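Local coordinates for protein YghZ aldo-keto reductase (Escherichia coli, PDB 3N6Q) that probably reduces aldehydes and ketones with a nicotinamide cofactor, as a TIM-barrel member of the aldo-keto reductase family, at residues Q275-S280 / L318-K323; N271-Q276 / A326-H331; A154-V157 / K161-Y164; I134-R139 / I191-Y196. All coordinates share one frame; numbering follows the deposited sequence.

Contact 1: Q275-S280 / L318-K323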
loop_
_atom_site.group_PDB
_atom_site.type_symbol
_atom_site.label_atom_id
_atom_site.label_comp_id
_atom_site.label_asym_id
_atom_site.label_seq_id
_atom_site.Cartn_x
_atom_site.Cartn_y
_atom_site.Cartn_z
ATOM N N GLN B 275 -26.962 -47.933 -1.370
ATOM C CA GLN B 275 -26.677 -49.141 -0.575
ATOM C C GLN B 275 -25.968 -50.204 -1.382
ATOM O O GLN B 275 -25.113 -50.927 -0.847
ATOM C CB GLN B 275 -27.965 -49.739 0.004
ATOM C CG GLN B 275 -28.503 -48.947 1.168
ATOM C CD GLN B 275 -29.912 -49.362 1.573
ATOM O OE1 GLN B 275 -30.612 -50.103 0.851
ATOM N NE2 GLN B 275 -30.361 -48.831 2.714
ATOM N N GLN B 276 -26.317 -50.294 -2.666
ATOM C CA GLN B 276 -25.693 -51.249 -3.603
ATOM C C GLN B 276 -24.222 -50.900 -3.795
ATOM O O GLN B 276 -23.407 -51.766 -4.091
ATOM C CB GLN B 276 -26.365 -51.179 -4.969
ATOM C CG GLN B 276 -27.831 -51.617 -5.005
ATOM C CD GLN B 276 -28.003 -53.088 -4.684
ATOM O OE1 GLN B 276 -27.109 -53.909 -4.968
ATOM N NE2 GLN B 276 -29.142 -53.431 -4.057
ATOM N N ARG B 277 -23.878 -49.626 -3.652
ATOM C CA ARG B 277 -22.490 -49.195 -3.779
ATOM C C ARG B 277 -21.799 -49.341 -2.427
ATOM O O ARG B 277 -20.623 -49.023 -2.303
ATOM C CB ARG B 277 -22.421 -47.719 -4.241
ATOM C CG ARG B 277 -23.045 -47.474 -5.651
ATOM C CD ARG B 277 -23.281 -45.947 -5.819
ATOM N NE ARG B 277 -22.055 -45.192 -5.540
ATOM C CZ ARG B 277 -21.022 -45.064 -6.379
ATOM N NH1 ARG B 277 -20.993 -45.707 -7.549
ATOM N NH2 ARG B 277 -19.969 -44.352 -6.012
ATOM N N GLY B 278 -22.517 -49.789 -1.398
ATOM C CA GLY B 278 -21.932 -49.845 -0.037
ATOM C C GLY B 278 -21.771 -48.459 0.634
ATOM O O GLY B 278 -20.899 -48.273 1.500
ATOM N N GLN B 279 -22.677 -47.551 0.272
ATOM C CA GLN B 279 -22.667 -46.130 0.736
ATOM C C GLN B 279 -23.976 -45.803 1.378
ATOM O O GLN B 279 -25.025 -46.363 1.002
ATOM C CB GLN B 279 -22.478 -45.169 -0.442
ATOM C CG GLN B 279 -21.135 -45.352 -1.177
ATOM C CD GLN B 279 -20.792 -44.176 -2.081
ATOM O OE1 GLN B 279 -21.403 -43.963 -3.146
ATOM N NE2 GLN B 279 -19.774 -43.438 -1.684
ATOM N N SER B 280 -23.955 -44.824 2.309
ATOM C CA SER B 280 -25.188 -44.171 2.703
ATOM C C SER B 280 -25.619 -43.254 1.571
ATOM O O SER B 280 -24.832 -42.870 0.722
ATOM C CB SER B 280 -24.991 -43.285 3.958
ATOM O OG SER B 280 -24.007 -42.294 3.684
ATOM N N LEU B 318 -15.302 -42.973 -5.293
ATOM C CA LEU B 318 -15.594 -41.815 -6.134
ATOM C C LEU B 318 -15.970 -42.248 -7.560
ATOM O O LEU B 318 -16.132 -41.402 -8.448
ATOM C CB LEU B 318 -14.391 -40.884 -6.150
ATOM C CG LEU B 318 -14.107 -40.284 -4.760
ATOM C CD1 LEU B 318 -12.862 -39.397 -4.861
ATOM C CD2 LEU B 318 -15.332 -39.457 -4.186
ATOM N N THR B 319 -16.139 -43.551 -7.775
ATOM C CA THR B 319 -16.379 -43.933 -9.192
ATOM C C THR B 319 -17.840 -44.286 -9.456
ATOM O O THR B 319 -18.464 -45.055 -8.695
ATOM C CB THR B 319 -15.445 -45.095 -9.643
ATOM O OG1 THR B 319 -15.715 -46.207 -8.832
ATOM C CG2 THR B 319 -13.987 -44.773 -9.411
ATOM N N PHE B 320 -18.341 -43.831 -10.606
ATOM C CA PHE B 320 -19.674 -44.190 -11.062
ATOM C C PHE B 320 -19.566 -44.698 -12.510
ATOM O O PHE B 320 -18.938 -44.060 -13.313
ATOM C CB PHE B 320 -20.564 -42.931 -11.095
ATOM C CG PHE B 320 -20.912 -42.392 -9.700
ATOM C CD1 PHE B 320 -22.160 -42.726 -9.107
ATOM C CD2 PHE B 320 -19.969 -41.638 -8.969
ATOM C CE1 PHE B 320 -22.498 -42.227 -7.750
ATOM C CE2 PHE B 320 -20.263 -41.228 -7.630
ATOM C CZ PHE B 320 -21.517 -41.499 -7.058
ATOM N N SER B 321 -20.287 -45.759 -12.833
ATOM C CA SER B 321 -20.388 -46.178 -14.246
ATOM C C SER B 321 -21.358 -45.258 -15.004
ATOM O O SER B 321 -22.188 -44.518 -14.425
ATOM C CB SER B 321 -20.849 -47.616 -14.331
ATOM O OG SER B 321 -22.228 -47.675 -14.071
ATOM N N THR B 322 -21.237 -45.273 -16.333
ATOM C CA THR B 322 -22.178 -44.583 -17.168
ATOM C C THR B 322 -23.618 -45.021 -16.921
ATOM O O THR B 322 -24.530 -44.180 -16.846
ATOM C CB THR B 322 -21.793 -44.793 -18.646
ATOM O OG1 THR B 322 -20.561 -44.095 -18.882
ATOM C CG2 THR B 322 -22.838 -44.272 -19.508
ATOM N N LYS B 323 -23.831 -46.323 -16.731
ATOM C CA LYS B 323 -25.165 -46.832 -16.472
ATOM C C LYS B 323 -25.740 -46.237 -15.147
ATOM O O LYS B 323 -26.930 -45.940 -15.067
ATOM C CB LYS B 323 -25.084 -48.355 -16.313
ATOM C CG LYS B 323 -26.429 -49.047 -16.110
ATOM C CD LYS B 323 -26.232 -50.581 -16.070
ATOM C CE LYS B 323 -27.571 -51.304 -16.051
ATOM N NZ LYS B 323 -27.315 -52.750 -15.860
#
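The backbone carbonyl oxygen of Thr319 is gripped by both terminal nitrogens of Arg277. NH1 makes the shorter and straighter bond to Thr319 O, 2.9 Å with 157° at the hydrogen, while NH2 reaches the same oxygen at 3.2 Å from above the carbonyl plane. The oxygen lies in the guanidinium plane. The NE corner of Arg277 donates to Gln279 OE1 at 2.8 Å, so in-plane bonds at two places on the rim fix the rotation of the group. Its flat face is laid on the ring of Phe320: the planes are 5° apart and Arg277 CZ stands 3.7 Å from the ring centroid, a stacked cation-pi pair. A bend at chi3 (53°) turns the end of the arginine chain so that face and rim are used at once. The Schellman motif at Gly278, which closes helix 261-276, lies between Arg277 and Gln279. Beyond the two segments, NH1 also forms a salt bridge with Glu324 in helix 322-334, and Trp288 meets the Phe320 ring edge-to-face. A leucine in place of Arg277 would probably leave Thr319 O without its two donors and Glu324 without its countercharge. Bonds at the rim and an aromatic ring against one face thus let a single cation tie the end of one surface helix to the loop leading into helix 322-334.

Contact 2: N271-Q276 / A326-H331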
loop_
_atom_site.group_PDB
_atom_site.type_symbol
_atom_site.label_atom_id
_atom_site.label_comp_id
_atom_site.label_asym_id
_atom_site.label_seq_id
_atom_site.Cartn_x
_atom_site.Cartn_y
_atom_site.Cartn_z
ATOM N N ASN B 271 -31.604 -44.138 -2.558
ATOM C CA ASN B 271 -30.954 -44.680 -1.358
ATOM C C ASN B 271 -30.601 -46.160 -1.580
ATOM O O ASN B 271 -29.554 -46.658 -1.081
ATOM C CB ASN B 271 -31.905 -44.563 -0.146
ATOM C CG ASN B 271 -31.260 -45.027 1.138
ATOM O OD1 ASN B 271 -30.153 -44.608 1.475
ATOM N ND2 ASN B 271 -31.928 -45.951 1.842
ATOM N N GLU B 272 -31.502 -46.858 -2.295
ATOM C CA GLU B 272 -31.201 -48.238 -2.707
ATOM C C GLU B 272 -29.956 -48.344 -3.591
ATOM O O GLU B 272 -29.116 -49.261 -3.364
ATOM C CB GLU B 272 -32.423 -48.948 -3.294
ATOM C CG GLU B 272 -33.449 -49.202 -2.246
ATOM C CD GLU B 272 -34.751 -49.839 -2.780
ATOM O OE1 GLU B 272 -34.891 -50.063 -4.001
ATOM O OE2 GLU B 272 -35.649 -50.035 -1.955
ATOM N N MET B 273 -29.810 -47.419 -4.549
ATOM C CA MET B 273 -28.589 -47.353 -5.356
ATOM C C MET B 273 -27.401 -47.157 -4.471
ATOM O O MET B 273 -26.349 -47.776 -4.701
ATOM C CB MET B 273 -28.610 -46.273 -6.448
ATOM C CG MET B 273 -29.663 -46.466 -7.589
ATOM S SD MET B 273 -29.465 -45.235 -8.904
ATOM C CE MET B 273 -27.812 -45.663 -9.559
ATOM N N ALA B 274 -27.499 -46.198 -3.539
ATOM C CA ALA B 274 -26.351 -45.939 -2.659
ATOM C C ALA B 274 -25.962 -47.239 -1.899
ATOM O O ALA B 274 -24.774 -47.598 -1.797
ATOM C CB ALA B 274 -26.696 -44.797 -1.660
ATOM N N GLN B 275 -26.962 -47.933 -1.370
ATOM C CA GLN B 275 -26.677 -49.141 -0.575
ATOM C C GLN B 275 -25.968 -50.204 -1.382
ATOM O O GLN B 275 -25.113 -50.927 -0.847
ATOM C CB GLN B 275 -27.965 -49.739 0.004
ATOM C CG GLN B 275 -28.503 -48.947 1.168
ATOM C CD GLN B 275 -29.912 -49.362 1.573
ATOM O OE1 GLN B 275 -30.612 -50.103 0.851
ATOM N NE2 GLN B 275 -30.361 -48.831 2.714
ATOM N N GLN B 276 -26.317 -50.294 -2.666
ATOM C CA GLN B 276 -25.693 -51.249 -3.603
ATOM C C GLN B 276 -24.222 -50.900 -3.795
ATOM O O GLN B 276 -23.407 -51.766 -4.091
ATOM C CB GLN B 276 -26.365 -51.179 -4.969
ATOM C CG GLN B 276 -27.831 -51.617 -5.005
ATOM C CD GLN B 276 -28.003 -53.088 -4.684
ATOM O OE1 GLN B 276 -27.109 -53.909 -4.968
ATOM N NE2 GLN B 276 -29.142 -53.431 -4.057
ATOM N N ALA B 326 -26.762 -42.545 -15.513
ATOM C CA ALA B 326 -27.971 -42.416 -16.259
ATOM C C ALA B 326 -29.150 -42.846 -15.391
ATOM O O ALA B 326 -30.212 -42.220 -15.418
ATOM C CB ALA B 326 -27.905 -43.319 -17.545
ATOM N N GLN B 327 -28.955 -43.863 -14.570
ATOM C CA GLN B 327 -29.996 -44.387 -13.676
ATOM C C GLN B 327 -30.336 -43.342 -12.565
ATOM O O GLN B 327 -31.505 -43.122 -12.198
ATOM C CB GLN B 327 -29.522 -45.703 -13.043
ATOM C CG GLN B 327 -29.644 -46.974 -13.932
ATOM C CD GLN B 327 -29.036 -48.257 -13.334
ATOM O OE1 GLN B 327 -28.032 -48.228 -12.600
ATOM N NE2 GLN B 327 -29.614 -49.401 -13.711
ATOM N N ILE B 328 -29.294 -42.748 -12.022
ATOM C CA ILE B 328 -29.469 -41.659 -11.031
ATOM C C ILE B 328 -30.316 -40.537 -11.656
ATOM O O ILE B 328 -31.348 -40.147 -11.102
ATOM C CB ILE B 328 -28.089 -41.122 -10.586
ATOM C CG1 ILE B 328 -27.459 -42.153 -9.632
ATOM C CG2 ILE B 328 -28.247 -39.630 -9.911
ATOM C CD1 ILE B 328 -25.949 -41.908 -9.320
ATOM N N ASP B 329 -29.942 -40.069 -12.843
ATOM C CA ASP B 329 -30.729 -39.013 -13.495
ATOM C C ASP B 329 -32.162 -39.422 -13.781
ATOM O O ASP B 329 -33.105 -38.627 -13.656
ATOM C CB ASP B 329 -30.079 -38.537 -14.787
ATOM C CG ASP B 329 -28.809 -37.740 -14.541
ATOM O OD1 ASP B 329 -28.454 -37.511 -13.354
ATOM O OD2 ASP B 329 -28.142 -37.404 -15.538
ATOM N N GLN B 330 -32.340 -40.642 -14.254
ATOM C CA GLN B 330 -33.688 -41.100 -14.476
ATOM C C GLN B 330 -34.586 -41.089 -13.213
ATOM O O GLN B 330 -35.771 -40.722 -13.306
ATOM C CB GLN B 330 -33.666 -42.488 -15.146
ATOM C CG GLN B 330 -35.061 -42.994 -15.566
ATOM C CD GLN B 330 -35.528 -42.303 -16.821
ATOM O OE1 GLN B 330 -34.818 -42.300 -17.840
ATOM N NE2 GLN B 330 -36.679 -41.636 -16.741
ATOM N N HIS B 331 -34.093 -41.580 -12.069
ATOM C CA HIS B 331 -34.878 -41.562 -10.829
ATOM C C HIS B 331 -35.217 -40.107 -10.492
ATOM O O HIS B 331 -36.330 -39.813 -10.025
ATOM C CB HIS B 331 -34.109 -42.156 -9.641
ATOM C CG HIS B 331 -33.973 -43.642 -9.692
ATOM N ND1 HIS B 331 -35.037 -44.473 -9.978
ATOM C CD2 HIS B 331 -32.903 -44.445 -9.490
ATOM C CE1 HIS B 331 -34.629 -45.733 -9.932
ATOM N NE2 HIS B 331 -33.349 -45.742 -9.602
#
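Met273 reaches helix 326-331 from helix 271-276 and makes every side-chain contact between the two segments. Its chain runs straight out through chi2 (-174°) and then bends at chi3 (64°), which sets the sulfur at His331 while the methyl lies on Ile328, a residue the sulfur also touches. The sulfur comes to the edge of the His331 ring, with SD 3.6 Å from CD2 and close to the ring plane, a Met-aromatic contact made at the rim. The terminal methyl turns onto Ile328, where Met273 CE lies 3.5 Å from CG1. Ile328 and, one turn later, His331 therefore receive the one side chain. No hydrogen bond joins the segments, and an alanine at Met273 would probably open a gap between the helices and leave the His331 edge and the Ile328 CG1 branch without their partner. The segment axes are 11.3 Å apart at closest approach and nearly antiparallel, at 159°, a spacing that this long side chain spans. Farther along the same pair of helices, Leu270 packs on both Ile328 and His331, and Ser266 is hydrogen-bonded to the carbonyl of His331. Helix 281-289 adjoins both partners, through Met284 on Ala274 and Trp288 on Ile328.

Contact 3: A154-V157 / K161-Y164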
loop_
_atom_site.group_PDB
_atom_site.type_symbol
_atom_site.label_atom_id
_atom_site.label_comp_id
_atom_site.label_asym_id
_atom_site.label_seq_id
_atom_site.Cartn_x
_atom_site.Cartn_y
_atom_site.Cartn_z
ATOM N N ALA B 154 -10.273 -6.132 -4.555
ATOM C CA ALA B 154 -8.861 -5.862 -4.820
ATOM C C ALA B 154 -8.186 -5.139 -3.660
ATOM O O ALA B 154 -7.052 -5.424 -3.326
ATOM C CB ALA B 154 -8.654 -5.087 -6.106
ATOM N N HIS B 155 -8.901 -4.171 -3.090
ATOM C CA HIS B 155 -8.381 -3.469 -1.938
ATOM C C HIS B 155 -8.155 -4.412 -0.744
ATOM O O HIS B 155 -7.150 -4.288 -0.034
ATOM C CB HIS B 155 -9.337 -2.326 -1.565
ATOM C CG HIS B 155 -8.797 -1.448 -0.474
ATOM N ND1 HIS B 155 -7.881 -0.439 -0.728
ATOM C CD2 HIS B 155 -8.909 -1.530 0.866
ATOM C CE1 HIS B 155 -7.540 0.125 0.416
ATOM N NE2 HIS B 155 -8.184 -0.489 1.393
ATOM N N ALA B 156 -9.054 -5.382 -0.543
ATOM C CA ALA B 156 -8.880 -6.359 0.552
ATOM C C ALA B 156 -7.566 -7.095 0.358
ATOM O O ALA B 156 -6.794 -7.359 1.297
ATOM C CB ALA B 156 -10.086 -7.374 0.563
ATOM N N VAL B 157 -7.296 -7.470 -0.883
ATOM C CA VAL B 157 -6.020 -8.182 -1.161
ATOM C C VAL B 157 -4.804 -7.263 -1.048
ATOM O O VAL B 157 -3.805 -7.586 -0.367
ATOM C CB VAL B 157 -6.068 -8.859 -2.600
ATOM C CG1 VAL B 157 -4.682 -9.576 -2.930
ATOM C CG2 VAL B 157 -7.195 -9.883 -2.612
ATOM N N LYS B 161 -5.603 -7.800 3.946
ATOM C CA LYS B 161 -6.665 -8.344 4.803
ATOM C C LYS B 161 -7.271 -9.649 4.233
ATOM O O LYS B 161 -8.109 -10.252 4.879
ATOM C CB LYS B 161 -7.824 -7.343 4.950
ATOM C CG LYS B 161 -7.312 -6.075 5.660
ATOM C CD LYS B 161 -8.369 -4.959 5.779
ATOM C CE LYS B 161 -7.729 -3.773 6.647
ATOM N NZ LYS B 161 -8.655 -2.573 6.645
ATOM N N ALA B 162 -6.978 -9.950 2.982
ATOM C CA ALA B 162 -7.419 -11.255 2.388
ATOM C C ALA B 162 -6.280 -11.765 1.473
ATOM O O ALA B 162 -5.711 -10.980 0.684
ATOM C CB ALA B 162 -8.673 -11.035 1.557
ATOM N N LEU B 163 -5.970 -13.058 1.531
ATOM C CA LEU B 163 -4.907 -13.587 0.637
ATOM C C LEU B 163 -5.467 -13.770 -0.790
ATOM O O LEU B 163 -4.786 -13.452 -1.762
ATOM C CB LEU B 163 -4.399 -14.915 1.146
ATOM C CG LEU B 163 -3.662 -14.910 2.514
ATOM C CD1 LEU B 163 -3.020 -16.272 2.840
ATOM C CD2 LEU B 163 -2.598 -13.806 2.523
ATOM N N TYR B 164 -6.719 -14.214 -0.891
ATOM C CA TYR B 164 -7.380 -14.532 -2.169
ATOM C C TYR B 164 -8.837 -14.075 -2.117
ATOM O O TYR B 164 -9.390 -13.813 -1.029
ATOM C CB TYR B 164 -7.448 -16.066 -2.425
ATOM C CG TYR B 164 -6.121 -16.807 -2.415
ATOM C CD1 TYR B 164 -5.382 -16.960 -3.609
ATOM C CD2 TYR B 164 -5.649 -17.417 -1.248
ATOM C CE1 TYR B 164 -4.208 -17.746 -3.626
ATOM C CE2 TYR B 164 -4.451 -18.156 -1.237
ATOM C CZ TYR B 164 -3.774 -18.349 -2.456
ATOM O OH TYR B 164 -2.641 -19.101 -2.496
HETATM O O HOH W 1 -3.037 -10.398 0.137
#
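Two consecutive backbone amides, those of Lys161 and Ala162, converge on the carbonyl oxygen of Ala156. Lys161 N approaches nearly in line with the carbonyl bond at 2.9 Å, whereas Ala162 N, 3.1 Å from Ala156 O, comes from above the carbonyl plane. One turn-end oxygen thus holds both residues at the entry to strand 162-168. Next to it a water bridges the helix to the strand, donating to Val157 O at 3.0 Å and to Ala162 O at 2.8 Å. Ala162 O also receives a CA-H...O contact from Val157, with CA and O 3.4 Å apart. Packing outside this polar core is light: the methyls of Ala156 and Ala162 meet at 4.0 Å, and Val157 sets both its methyl branches near Ala162 O. The small alanines allow the helix end and the chain that follows to come close, and Phe135 of the preceding strand touches both. Lys161 extends its chain away from the helix segment to a salt bridge with Asp121, while on another side Arg113 of a second subunit packs on Val157. This is the tight return from helix to strand in the beta-alpha-beta unit of strand 132-137, helix 146-158 and strand 162-168, a repeating element of the TIM barrel.

Contact 4: I134-R139 / I191-Y196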
loop_
_atom_site.group_PDB
_atom_site.type_symbol
_atom_site.label_atom_id
_atom_site.label_comp_id
_atom_site.label_asym_id
_atom_site.label_seq_id
_atom_site.Cartn_x
_atom_site.Cartn_y
_atom_site.Cartn_z
ATOM N N ILE B 134 -9.599 -16.380 2.291
ATOM C CA ILE B 134 -10.476 -16.052 1.132
ATOM C C ILE B 134 -11.574 -15.102 1.559
ATOM O O ILE B 134 -12.219 -15.342 2.571
ATOM C CB ILE B 134 -11.169 -17.314 0.513
ATOM C CG1 ILE B 134 -10.109 -18.442 0.331
ATOM C CG2 ILE B 134 -11.804 -16.930 -0.813
ATOM C CD1 ILE B 134 -10.710 -19.800 -0.121
ATOM N N PHE B 135 -11.722 -13.986 0.841
ATOM C CA PHE B 135 -12.840 -13.092 1.117
ATOM C C PHE B 135 -13.782 -13.159 -0.081
ATOM O O PHE B 135 -13.317 -13.014 -1.206
ATOM C CB PHE B 135 -12.327 -11.660 1.333
ATOM C CG PHE B 135 -13.449 -10.668 1.619
ATOM C CD1 PHE B 135 -14.383 -10.921 2.650
ATOM C CD2 PHE B 135 -13.556 -9.506 0.885
ATOM C CE1 PHE B 135 -15.448 -9.948 2.917
ATOM C CE2 PHE B 135 -14.552 -8.535 1.158
ATOM C CZ PHE B 135 -15.510 -8.778 2.113
ATOM N N TYR B 136 -15.078 -13.400 0.129
ATOM C CA TYR B 136 -16.066 -13.522 -0.986
ATOM C C TYR B 136 -16.990 -12.297 -1.066
ATOM O O TYR B 136 -17.528 -11.858 -0.047
ATOM C CB TYR B 136 -17.038 -14.637 -0.648
ATOM C CG TYR B 136 -16.504 -16.042 -0.932
ATOM C CD1 TYR B 136 -16.820 -16.704 -2.141
ATOM C CD2 TYR B 136 -15.790 -16.746 0.073
ATOM C CE1 TYR B 136 -16.470 -18.066 -2.356
ATOM C CE2 TYR B 136 -15.379 -18.101 -0.150
ATOM C CZ TYR B 136 -15.746 -18.749 -1.360
ATOM O OH TYR B 136 -15.359 -20.066 -1.510
ATOM N N SER B 137 -17.390 -11.940 -2.303
ATOM C CA SER B 137 -18.707 -11.374 -2.514
ATOM C C SER B 137 -19.743 -12.500 -2.385
ATOM O O SER B 137 -19.739 -13.459 -3.210
ATOM C CB SER B 137 -18.723 -10.721 -3.923
ATOM O OG SER B 137 -20.044 -10.287 -4.156
ATOM N N HIS B 138 -20.686 -12.377 -1.437
ATOM C CA HIS B 138 -21.595 -13.519 -1.055
ATOM C C HIS B 138 -22.726 -13.741 -2.080
ATOM O O HIS B 138 -23.355 -14.827 -2.154
ATOM C CB HIS B 138 -22.205 -13.270 0.343
ATOM C CG HIS B 138 -22.565 -14.527 1.077
ATOM N ND1 HIS B 138 -22.859 -14.538 2.430
ATOM C CD2 HIS B 138 -22.824 -15.780 0.623
ATOM C CE1 HIS B 138 -23.275 -15.744 2.782
ATOM N NE2 HIS B 138 -23.235 -16.527 1.708
ATOM N N ARG B 139 -23.020 -12.704 -2.849
ATOM C CA ARG B 139 -24.120 -12.748 -3.833
ATOM C C ARG B 139 -24.009 -11.618 -4.803
ATOM O O ARG B 139 -23.280 -10.622 -4.581
ATOM C CB ARG B 139 -25.506 -12.765 -3.187
ATOM C CG ARG B 139 -25.823 -11.483 -2.305
ATOM C CD ARG B 139 -27.336 -11.106 -2.362
ATOM N NE ARG B 139 -27.696 -10.208 -1.249
ATOM C CZ ARG B 139 -28.923 -10.054 -0.711
ATOM N NH1 ARG B 139 -29.993 -10.666 -1.241
ATOM N NH2 ARG B 139 -29.094 -9.259 0.365
ATOM N N ILE B 191 -12.015 -18.699 -6.754
ATOM C CA ILE B 191 -13.020 -19.694 -6.398
ATOM C C ILE B 191 -14.425 -19.126 -6.543
ATOM O O ILE B 191 -14.693 -17.889 -6.323
ATOM C CB ILE B 191 -12.741 -20.288 -4.971
ATOM C CG1 ILE B 191 -13.577 -21.514 -4.681
ATOM C CG2 ILE B 191 -13.019 -19.206 -3.843
ATOM C CD1 ILE B 191 -12.993 -22.293 -3.383
ATOM N N HIS B 192 -15.357 -20.024 -6.902
ATOM C CA HIS B 192 -16.769 -19.725 -6.994
ATOM C C HIS B 192 -17.457 -20.724 -6.071
ATOM O O HIS B 192 -17.151 -21.953 -6.097
ATOM C CB HIS B 192 -17.254 -19.879 -8.474
ATOM C CG HIS B 192 -18.672 -19.430 -8.728
ATOM N ND1 HIS B 192 -19.764 -19.974 -8.080
ATOM C CD2 HIS B 192 -19.172 -18.492 -9.578
ATOM C CE1 HIS B 192 -20.870 -19.413 -8.534
ATOM N NE2 HIS B 192 -20.531 -18.489 -9.427
ATOM N N GLN B 193 -18.340 -20.224 -5.210
ATOM C CA GLN B 193 -19.180 -21.078 -4.399
ATOM C C GLN B 193 -20.638 -21.047 -4.840
ATOM O O GLN B 193 -21.401 -20.162 -4.409
ATOM C CB GLN B 193 -19.034 -20.664 -2.892
ATOM C CG GLN B 193 -19.869 -21.462 -1.973
ATOM C CD GLN B 193 -19.595 -21.082 -0.499
ATOM O OE1 GLN B 193 -20.519 -20.965 0.275
ATOM N NE2 GLN B 193 -18.341 -20.970 -0.118
ATOM N N PRO B 194 -21.078 -22.047 -5.666
ATOM C CA PRO B 194 -22.495 -22.172 -6.061
ATOM C C PRO B 194 -23.204 -23.186 -5.179
ATOM O O PRO B 194 -22.578 -24.064 -4.566
ATOM C CB PRO B 194 -22.397 -22.696 -7.512
ATOM C CG PRO B 194 -21.197 -23.672 -7.418
ATOM C CD PRO B 194 -20.192 -22.927 -6.470
ATOM N N SER B 195 -24.522 -23.125 -5.116
ATOM C CA SER B 195 -25.257 -24.245 -4.557
ATOM C C SER B 195 -25.222 -25.277 -5.672
ATOM O O SER B 195 -25.609 -24.952 -6.799
ATOM C CB SER B 195 -26.744 -23.858 -4.348
ATOM O OG SER B 195 -26.838 -22.952 -3.250
ATOM N N TYR B 196 -24.947 -26.530 -5.315
ATOM C CA TYR B 196 -24.711 -27.586 -6.343
ATOM C C TYR B 196 -24.829 -28.942 -5.672
ATOM O O TYR B 196 -24.197 -29.192 -4.652
ATOM C CB TYR B 196 -23.289 -27.413 -6.899
ATOM C CG TYR B 196 -22.998 -28.318 -8.086
ATOM C CD1 TYR B 196 -24.038 -28.889 -8.821
ATOM C CD2 TYR B 196 -21.691 -28.665 -8.389
ATOM C CE1 TYR B 196 -23.754 -29.683 -9.971
ATOM C CE2 TYR B 196 -21.408 -29.516 -9.473
ATOM C CZ TYR B 196 -22.432 -29.979 -10.264
ATOM O OH TYR B 196 -22.131 -30.798 -11.363
#
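Tyr136 and Ile191 meet in the interior of the TIM barrel, projecting from strands 134-137 and 191-193. Each of these strands pairs in parallel with strand 162-168, which lies between them, so their contact is made by side chains alone. The segment axes are 8.8 Å apart and turned 54° from each other, in keeping with the curvature of the barrel wall. Packing is tightest round the end of the tyrosine. Ile191 CG2 sits 3.4 Å from Tyr136 OH and 3.7 Å from CZ, meeting the ring obliquely; the two other outer carbons of Ile191 also lie near the hydroxyl. With CG1 anti to the backbone N (chi1 -168°), CG2 takes the position between N and the carbonyl carbon and faces the tyrosine. Gln193 crosses Tyr136 at about a right angle, its CB 3.7 Å from ring atom CE1 and its amide plane steeply inclined to the ring. The side toward Ile134 is looser, with a single methyl-to-methyl approach to Ile191, and past Gln193 and Tyr136 the two chains diverge into loops that do not meet. Ile220 of strand 218-221 packs on Tyr136, Ile191 and Gln193, and Lys97 makes a cation-pi contact with the tyrosine ring. Where the isoleucines meet, Ile134 CG2 and Ile191 CG2 are 4.0 Å apart.

Overall arrangement
Contacts 1 and 2 form one continuous patch, their centres 8 Å apart: both join helix 261-276 to helix 322-334 or its approach, and Phe320 CE1 of contact 1 lies 3.8 Å from Ile328 CD1 of contact 2. Contacts 3 and 4 also touch, where neighbouring strands 162-168 and 132-137 bring Tyr164 O within 3.0 Å of Phe135 N, a probable hydrogen bond. Contact 4 lies in the barrel interior, with its centre about 8 Å from the centre of the chain. Contacts 1 and 3 are on opposite sides of that centre, about 41 Å apart between their own centres. Aldo-keto reductases typically place the active site at the C-terminal ends of the barrel strands; among the four, contact 4 alone joins two barrel strands.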